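Local coordinates for sporulation-control protein spo0M (Bacillus subtilis, PDB 5CL2) that controls expression of the sporulation gene spo0A and is required for the cell to pass stage 0 of sporulation, at residues Q40-R52 and K103-Q115. Numbering follows the deposited sequence.
Sequences QDIRYIDLQLSTR and KVEVAVVTDLDIQ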
ATOM      1  N   GLN A  40     -23.258  19.594  25.594  1.00 59.18           N
ATOM      2  CA  GLN A  40     -23.304  18.376  24.791  1.00 54.81           C
ATOM      3  C   GLN A  40     -22.174  17.419  25.082  1.00 55.74           C
ATOM      4  O   GLN A  40     -21.105  17.811  25.566  1.00 51.83           O
ATOM      5  CB  GLN A  40     -23.351  18.709  23.304  1.00 53.20           C
ATOM      6  CG  GLN A  40     -24.483  19.638  22.910  1.00 46.84           C
ATOM      7  CD  GLN A  40     -24.579  19.834  21.416  1.00 52.36           C
ATOM      8  OE1 GLN A  40     -23.747  20.518  20.828  1.00 49.24           O
ATOM      9  NE2 GLN A  40     -25.596  19.239  20.790  1.00 53.03           N
ATOM     10  N   ASP A  41     -22.447  16.151  24.788  1.00 59.33           N
ATOM     11  CA  ASP A  41     -21.487  15.073  24.959  1.00 56.34           C
ATOM     12  C   ASP A  41     -20.835  14.790  23.628  1.00 55.76           C
ATOM     13  O   ASP A  41     -21.497  14.356  22.689  1.00 54.38           O
ATOM     14  CB  ASP A  41     -22.165  13.814  25.486  1.00 61.70           C
ATOM     15  CG  ASP A  41     -22.591  13.940  26.938  1.00 64.08           C
ATOM     16  OD1 ASP A  41     -21.894  14.621  27.737  1.00 61.08           O
ATOM     17  OD2 ASP A  41     -23.642  13.356  27.271  1.00 65.85           O
ATOM     18  N   ILE A  42     -19.538  15.056  23.557  1.00 53.38           N
ATOM     19  CA  ILE A  42     -18.755  14.825  22.366  1.00 49.83           C
ATOM     20  C   ILE A  42     -18.031  13.467  22.421  1.00 51.91           C
ATOM     21  O   ILE A  42     -17.263  13.207  23.343  1.00 48.19           O
ATOM     22  CB  ILE A  42     -17.770  15.977  22.169  1.00 49.78           C
ATOM     23  CG1 ILE A  42     -18.574  17.213  21.716  1.00 54.57           C
ATOM     24  CG2 ILE A  42     -16.662  15.563  21.151  1.00 53.04           C
ATOM     25  CD1 ILE A  42     -17.947  18.554  22.020  1.00 52.02           C
ATOM     26  N   ARG A  43     -18.278  12.605  21.437  1.00 52.35           N
ATOM     27  CA  ARG A  43     -17.686  11.253  21.449  1.00 50.92           C
ATOM     28  C   ARG A  43     -16.206  11.268  21.060  1.00 43.91           C
ATOM     29  O   ARG A  43     -15.391  10.627  21.710  1.00 47.31           O
ATOM     30  CB  ARG A  43     -18.498  10.329  20.542  1.00 48.69           C
ATOM     31  CG  ARG A  43     -19.928  10.155  21.084  1.00 53.27           C
ATOM     32  CD  ARG A  43     -20.689   8.994  20.492  1.00 53.89           C
ATOM     33  NE  ARG A  43     -20.566   8.949  19.038  1.00 64.64           N
ATOM     34  CZ  ARG A  43     -20.755   7.854  18.309  1.00 61.05           C
ATOM     35  NH1 ARG A  43     -21.081   6.712  18.907  1.00 55.34           N
ATOM     36  NH2 ARG A  43     -20.633   7.906  16.984  1.00 59.09           N
ATOM     37  N   TYR A  44     -15.832  12.091  20.091  1.00 43.58           N
ATOM     38  CA  TYR A  44     -14.443  12.154  19.673  1.00 44.86           C
ATOM     39  C   TYR A  44     -14.265  13.275  18.668  1.00 42.39           C
ATOM     40  O   TYR A  44     -15.231  13.733  18.076  1.00 43.38           O
ATOM     41  CB  TYR A  44     -13.990  10.799  19.031  1.00 43.46           C
ATOM     42  CG  TYR A  44     -14.742  10.463  17.754  1.00 45.50           C
ATOM     43  CD1 TYR A  44     -14.380  11.047  16.539  1.00 42.92           C
ATOM     44  CD2 TYR A  44     -15.820   9.568  17.757  1.00 48.34           C
ATOM     45  CE1 TYR A  44     -15.064  10.762  15.367  1.00 47.74           C
ATOM     46  CE2 TYR A  44     -16.519   9.271  16.565  1.00 45.30           C
ATOM     47  CZ  TYR A  44     -16.125   9.879  15.379  1.00 49.76           C
ATOM     48  OH  TYR A  44     -16.786   9.639  14.178  1.00 54.95           O
ATOM     49  N   ILE A  45     -13.014  13.675  18.449  1.00 45.94           N
ATOM     50  CA  ILE A  45     -12.657  14.533  17.333  1.00 44.59           C
ATOM     51  C   ILE A  45     -11.572  13.834  16.493  1.00 47.39           C
ATOM     52  O   ILE A  45     -10.460  13.559  16.995  1.00 46.80           O
ATOM     53  CB  ILE A  45     -12.140  15.908  17.797  1.00 43.69           C
ATOM     54  CG1 ILE A  45     -13.159  16.603  18.714  1.00 46.50           C
ATOM     55  CG2 ILE A  45     -11.772  16.794  16.592  1.00 37.45           C
ATOM     56  CD1 ILE A  45     -12.630  17.896  19.281  1.00 40.16           C
ATOM     57  N   ASP A  46     -11.918  13.563  15.230  1.00 45.92           N
ATOM     58  CA  ASP A  46     -11.028  12.945  14.237  1.00 48.55           C
ATOM     59  C   ASP A  46     -10.640  13.976  13.194  1.00 48.43           C
ATOM     60  O   ASP A  46     -11.407  14.911  12.905  1.00 49.17           O
ATOM     61  CB  ASP A  46     -11.692  11.746  13.522  1.00 47.24           C
ATOM     62  CG  ASP A  46     -11.718  10.469  14.377  1.00 49.08           C
ATOM     63  OD1 ASP A  46     -11.063  10.426  15.443  1.00 46.20           O
ATOM     64  OD2 ASP A  46     -12.457   9.523  14.014  1.00 50.74           O
ATOM     65  N   LEU A  47      -9.433  13.810  12.662  1.00 45.41           N
ATOM     66  CA  LEU A  47      -8.947  14.543  11.500  1.00 48.12           C
ATOM     67  C   LEU A  47      -8.769  13.549  10.358  1.00 50.59           C
ATOM     68  O   LEU A  47      -8.337  12.413  10.586  1.00 44.29           O
ATOM     69  CB  LEU A  47      -7.597  15.199  11.778  1.00 47.55           C
ATOM     70  CG  LEU A  47      -7.598  16.550  12.488  1.00 53.77           C
ATOM     71  CD1 LEU A  47      -6.365  17.342  12.105  1.00 52.19           C
ATOM     72  CD2 LEU A  47      -8.897  17.323  12.285  1.00 49.99           C
ATOM     73  N   GLN A  48      -9.081  13.977   9.139  1.00 53.52           N
ATOM     74  CA  GLN A  48      -8.878  13.142   7.956  1.00 49.40           C
ATOM     75  C   GLN A  48      -8.202  13.929   6.867  1.00 47.00           C
ATOM     76  O   GLN A  48      -8.631  15.034   6.538  1.00 44.70           O
ATOM     77  CB  GLN A  48     -10.185  12.597   7.391  1.00 49.17           C
ATOM     78  CG  GLN A  48     -11.194  12.169   8.407  1.00 64.58           C
ATOM     79  CD  GLN A  48     -11.813  10.836   8.034  1.00 75.18           C
ATOM     80  OE1 GLN A  48     -12.095  10.574   6.856  1.00 75.05           O
ATOM     81  NE2 GLN A  48     -12.012   9.972   9.038  1.00 78.93           N
ATOM     82  N   LEU A  49      -7.187  13.315   6.266  1.00 48.79           N
ATOM     83  CA  LEU A  49      -6.536  13.864   5.082  1.00 46.32           C
ATOM     84  C   LEU A  49      -7.151  13.131   3.893  1.00 44.70           C
ATOM     85  O   LEU A  49      -7.207  11.910   3.872  1.00 45.01           O
ATOM     86  CB  LEU A  49      -5.018  13.679   5.152  1.00 44.74           C
ATOM     87  CG  LEU A  49      -4.139  14.433   4.148  1.00 50.05           C
ATOM     88  CD1 LEU A  49      -4.013  15.926   4.497  1.00 44.57           C
ATOM     89  CD2 LEU A  49      -2.773  13.782   4.038  1.00 45.29           C
ATOM     90  N   SER A  50      -7.679  13.874   2.931  1.00 43.40           N
ATOM     91  CA  SER A  50      -8.353  13.222   1.826  1.00 46.62           C
ATOM     92  C   SER A  50      -8.144  13.910   0.495  1.00 47.79           C
ATOM     93  O   SER A  50      -7.713  15.063   0.406  1.00 42.85           O
ATOM     94  CB  SER A  50      -9.844  13.123   2.077  1.00 51.60           C
ATOM     95  OG  SER A  50     -10.387  14.418   2.127  1.00 55.00           O
ATOM     96  N   THR A  51      -8.430  13.160  -0.556  1.00 47.33           N
ATOM     97  CA  THR A  51      -8.360  13.721  -1.886  1.00 51.13           C
ATOM     98  C   THR A  51      -9.446  13.029  -2.688  1.00 48.94           C
ATOM     99  O   THR A  51     -10.324  12.390  -2.085  1.00 49.08           O
ATOM    100  CB  THR A  51      -6.952  13.561  -2.509  1.00 47.69           C
ATOM    101  OG1 THR A  51      -6.879  14.345  -3.702  1.00 51.71           O
ATOM    102  CG2 THR A  51      -6.611  12.103  -2.780  1.00 48.14           C
ATOM    103  N   ARG A  52      -9.455  13.240  -4.006  1.00 40.09           N
ATOM    104  CA  ARG A  52     -10.382  12.561  -4.897  1.00 44.69           C
ATOM    105  C   ARG A  52      -9.603  11.940  -6.060  1.00 50.15           C
ATOM    106  O   ARG A  52      -8.525  12.406  -6.420  1.00 48.61           O
ATOM    107  CB  ARG A  52     -11.425  13.522  -5.459  1.00 51.19           C
ATOM    108  CG  ARG A  52     -11.739  14.698  -4.586  1.00 60.96           C
ATOM    109  CD  ARG A  52     -12.459  15.761  -5.392  1.00 69.14           C
ATOM    110  NE  ARG A  52     -11.668  16.205  -6.534  1.00 70.92           N
ATOM    111  CZ  ARG A  52     -11.875  17.345  -7.189  1.00 76.63           C
ATOM    112  NH1 ARG A  52     -12.862  18.161  -6.822  1.00 71.41           N
ATOM    113  NH2 ARG A  52     -11.102  17.666  -8.220  1.00 74.19           N
ATOM    114  N   LYS A 103      -5.818  19.281 -11.351  1.00 60.93           N
ATOM    115  CA  LYS A 103      -7.153  19.138 -10.791  1.00 66.88           C
ATOM    116  C   LYS A 103      -7.171  18.573  -9.343  1.00 63.32           C
ATOM    117  O   LYS A 103      -8.224  18.506  -8.698  1.00 59.86           O
ATOM    118  CB  LYS A 103      -7.984  18.261 -11.734  1.00 71.20           C
ATOM    119  CG  LYS A 103      -9.013  19.052 -12.547  1.00 72.49           C
ATOM    120  CD  LYS A 103      -9.844  18.131 -13.429  1.00 75.47           C
ATOM    121  CE  LYS A 103     -11.190  18.763 -13.794  1.00 79.69           C
ATOM    122  NZ  LYS A 103     -11.082  20.178 -14.223  1.00 73.03           N
ATOM    123  N   VAL A 104      -6.000  18.221  -8.822  1.00 54.93           N
ATOM    124  CA  VAL A 104      -5.907  17.550  -7.533  1.00 55.72           C
ATOM    125  C   VAL A 104      -6.145  18.461  -6.320  1.00 59.02           C
ATOM    126  O   VAL A 104      -5.481  19.488  -6.151  1.00 58.45           O
ATOM    127  CB  VAL A 104      -4.543  16.886  -7.364  1.00 55.19           C
ATOM    128  CG1 VAL A 104      -4.441  16.229  -5.997  1.00 49.68           C
ATOM    129  CG2 VAL A 104      -4.307  15.871  -8.491  1.00 52.37           C
ATOM    130  N   GLU A 105      -7.097  18.084  -5.477  1.00 51.67           N
ATOM    131  CA  GLU A 105      -7.231  18.783  -4.196  1.00 65.65           C
ATOM    132  C   GLU A 105      -6.965  17.851  -3.010  1.00 54.57           C
ATOM    133  O   GLU A 105      -7.375  16.685  -3.003  1.00 53.89           O
ATOM    134  CB  GLU A 105      -8.625  19.441  -4.060  1.00 57.97           C
ATOM    135  CG  GLU A 105      -9.776  18.472  -3.746  1.00 71.78           C
ATOM    136  CD  GLU A 105     -11.071  19.172  -3.275  1.00 80.80           C
ATOM    137  OE1 GLU A 105     -11.001  19.991  -2.323  1.00 84.09           O
ATOM    138  OE2 GLU A 105     -12.156  18.890  -3.836  1.00 80.44           O
ATOM    139  N   VAL A 106      -6.252  18.381  -2.023  1.00 53.86           N
ATOM    140  CA  VAL A 106      -6.009  17.685  -0.765  1.00 51.13           C
ATOM    141  C   VAL A 106      -6.603  18.519   0.365  1.00 55.41           C
ATOM    142  O   VAL A 106      -6.308  19.709   0.506  1.00 56.00           O
ATOM    143  CB  VAL A 106      -4.524  17.474  -0.487  1.00 51.17           C
ATOM    144  CG1 VAL A 106      -4.340  16.873   0.896  1.00 45.99           C
ATOM    145  CG2 VAL A 106      -3.907  16.582  -1.546  1.00 51.32           C
ATOM    146  N   ALA A 107      -7.455  17.894   1.159  1.00 51.64           N
ATOM    147  CA  ALA A 107      -8.127  18.589   2.225  1.00 56.05           C
ATOM    148  C   ALA A 107      -7.913  17.898   3.572  1.00 51.01           C
ATOM    149  O   ALA A 107      -7.871  16.676   3.641  1.00 50.77           O
ATOM    150  CB  ALA A 107      -9.617  18.709   1.905  1.00 56.07           C
ATOM    151  N   VAL A 108      -7.775  18.702   4.623  1.00 50.27           N
ATOM    152  CA  VAL A 108      -7.860  18.251   6.015  1.00 49.68           C
ATOM    153  C   VAL A 108      -9.293  18.449   6.520  1.00 48.08           C
ATOM    154  O   VAL A 108      -9.824  19.551   6.516  1.00 47.97           O
ATOM    155  CB  VAL A 108      -6.873  19.003   6.922  1.00 49.38           C
ATOM    156  CG1 VAL A 108      -7.112  18.653   8.369  1.00 43.67           C
ATOM    157  CG2 VAL A 108      -5.423  18.699   6.493  1.00 45.88           C
ATOM    158  N   VAL A 109      -9.940  17.356   6.880  1.00 44.51           N
ATOM    159  CA  VAL A 109     -11.325  17.376   7.303  1.00 41.45           C
ATOM    160  C   VAL A 109     -11.420  17.049   8.778  1.00 47.20           C
ATOM    161  O   VAL A 109     -10.885  16.046   9.230  1.00 47.73           O
ATOM    162  CB  VAL A 109     -12.159  16.367   6.503  1.00 50.05           C
ATOM    163  CG1 VAL A 109     -13.571  16.271   7.040  1.00 44.28           C
ATOM    164  CG2 VAL A 109     -12.144  16.718   5.014  1.00 51.27           C
ATOM    165  N   THR A 110     -12.089  17.921   9.524  1.00 48.67           N
ATOM    166  CA  THR A 110     -12.329  17.723  10.935  1.00 45.58           C
ATOM    167  C   THR A 110     -13.719  17.145  11.099  1.00 47.67           C
ATOM    168  O   THR A 110     -14.687  17.670  10.557  1.00 52.69           O
ATOM    169  CB  THR A 110     -12.199  19.037  11.719  1.00 45.98           C
ATOM    170  OG1 THR A 110     -10.885  19.578  11.523  1.00 44.10           O
ATOM    171  CG2 THR A 110     -12.436  18.807  13.225  1.00 41.87           C
ATOM    172  N   ASP A 111     -13.788  16.031  11.814  1.00 50.79           N
ATOM    173  CA  ASP A 111     -15.036  15.371  12.169  1.00 50.39           C
ATOM    174  C   ASP A 111     -15.221  15.418  13.695  1.00 51.24           C
ATOM    175  O   ASP A 111     -14.512  14.740  14.434  1.00 50.51           O
ATOM    176  CB  ASP A 111     -15.004  13.923  11.630  1.00 53.55           C
ATOM    177  CG  ASP A 111     -16.189  13.081  12.076  1.00 58.86           C
ATOM    178  OD1 ASP A 111     -17.300  13.627  12.310  1.00 62.68           O
ATOM    179  OD2 ASP A 111     -16.012  11.843  12.145  1.00 58.50           O
ATOM    180  N   LEU A 112     -16.167  16.220  14.170  1.00 50.16           N
ATOM    181  CA  LEU A 112     -16.483  16.244  15.605  1.00 53.49           C
ATOM    182  C   LEU A 112     -17.813  15.526  15.808  1.00 49.47           C
ATOM    183  O   LEU A 112     -18.857  16.009  15.389  1.00 52.84           O
ATOM    184  CB  LEU A 112     -16.535  17.686  16.145  1.00 47.58           C
ATOM    185  CG  LEU A 112     -16.994  17.929  17.581  1.00 51.49           C
ATOM    186  CD1 LEU A 112     -16.152  18.995  18.275  1.00 52.17           C
ATOM    187  CD2 LEU A 112     -18.414  18.356  17.586  1.00 59.91           C
ATOM    188  N   ASP A 113     -17.760  14.356  16.427  1.00 47.82           N
ATOM    189  CA  ASP A 113     -18.933  13.511  16.544  1.00 53.10           C
ATOM    190  C   ASP A 113     -19.610  13.813  17.873  1.00 54.49           C
ATOM    191  O   ASP A 113     -18.980  13.773  18.920  1.00 53.63           O
ATOM    192  CB  ASP A 113     -18.546  12.032  16.412  1.00 53.02           C
ATOM    193  CG  ASP A 113     -19.740  11.094  16.456  1.00 56.47           C
ATOM    194  OD1 ASP A 113     -20.573  11.205  17.379  1.00 64.36           O
ATOM    195  OD2 ASP A 113     -19.844  10.231  15.561  1.00 66.87           O
ATOM    196  N   ILE A 114     -20.891  14.150  17.808  1.00 56.03           N
ATOM    197  CA  ILE A 114     -21.650  14.518  18.994  1.00 59.08           C
ATOM    198  C   ILE A 114     -22.685  13.445  19.209  1.00 59.33           C
ATOM    199  O   ILE A 114     -23.355  13.023  18.258  1.00 61.36           O
ATOM    200  CB  ILE A 114     -22.347  15.890  18.851  1.00 60.25           C
ATOM    201  CG1 ILE A 114     -21.316  17.009  18.754  1.00 58.36           C
ATOM    202  CG2 ILE A 114     -23.285  16.159  20.032  1.00 61.74           C
ATOM    203  CD1 ILE A 114     -21.927  18.373  18.441  1.00 54.55           C
ATOM    204  N   GLN A 115     -22.813  12.971  20.439  1.00 59.87           N
ATOM    205  CA  GLN A 115     -23.794  11.929  20.652  1.00 66.75           C
ATOM    206  C   GLN A 115     -25.199  12.525  20.713  1.00 65.44           C
ATOM    207  O   GLN A 115     -25.521  13.319  21.581  1.00 59.80           O
ATOM    208  CB  GLN A 115     -23.487  11.155  21.931  1.00 64.89           C
ATOM    209  CG  GLN A 115     -24.481  10.056  22.182  1.00 69.05           C
ATOM    210  CD  GLN A 115     -24.145   9.251  23.395  1.00 73.52           C
ATOM    211  OE1 GLN A 115     -23.900   9.799  24.463  1.00 82.08           O
ATOM    212  NE2 GLN A 115     -24.132   7.930  23.246  1.00 81.07           N
TER
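A β bulge interrupts the antiparallel pairing of strand 40-57 with strand 106-114: R43 and Y44 together face the single residue D113, whose carbonyl takes the N-H of R43 while its own N-H goes to Y44 O. The backbone of R43 (psi -39°) takes the helix-like turn of a classic bulge, and its side chain points toward the partner strand, where it meets D113. R43 grips the D113 carboxylate side-on in a salt bridge, R43 NE to D113 OD1 and R43 NH2 to D113 OD2, each 2.8 Å. Both oxygens lie near the guanidinium plane but are met from above the carboxylate plane, the two planes being 45° apart. Y44 lies across the same aspartate: D113 CB sits over one face of its ring, 3.6 Å from the centroid, in a CH-π contact. Y44 OH donates to D111 OD2 at 3.1 Å, on the syn side but tilted out of the carboxylate plane; R72 adds a cation-π contact to the ring. With Y44 cut back to an alanine, D113 CB is likely to lose the ring that covers it and D111 OD2 its hydroxyl donor. Beyond the bulge the ladder is regular, with paired backbone bonds at D46/D111, Q48/V109 and S50/A107. The two are neighbouring strands of one sheet of a β-sandwich, consistent with the arrestin-like clan, and I45 and L112 face V33 on strand 26-34 of the other sheet. On this inner side I45 CD1 meets L112 CD1 at 3.8 Å. L49, its CG swung anti to the backbone N (chi1 -168°), rests CD1 against both V106 CG1 and V108 CG2, 3.7 Å from each. T110 OG1 hydrogen-bonds to T14, a sodium-site residue. At the far end R52 NH1 and E105 OE2 pair by charge alone at 3.2 Å.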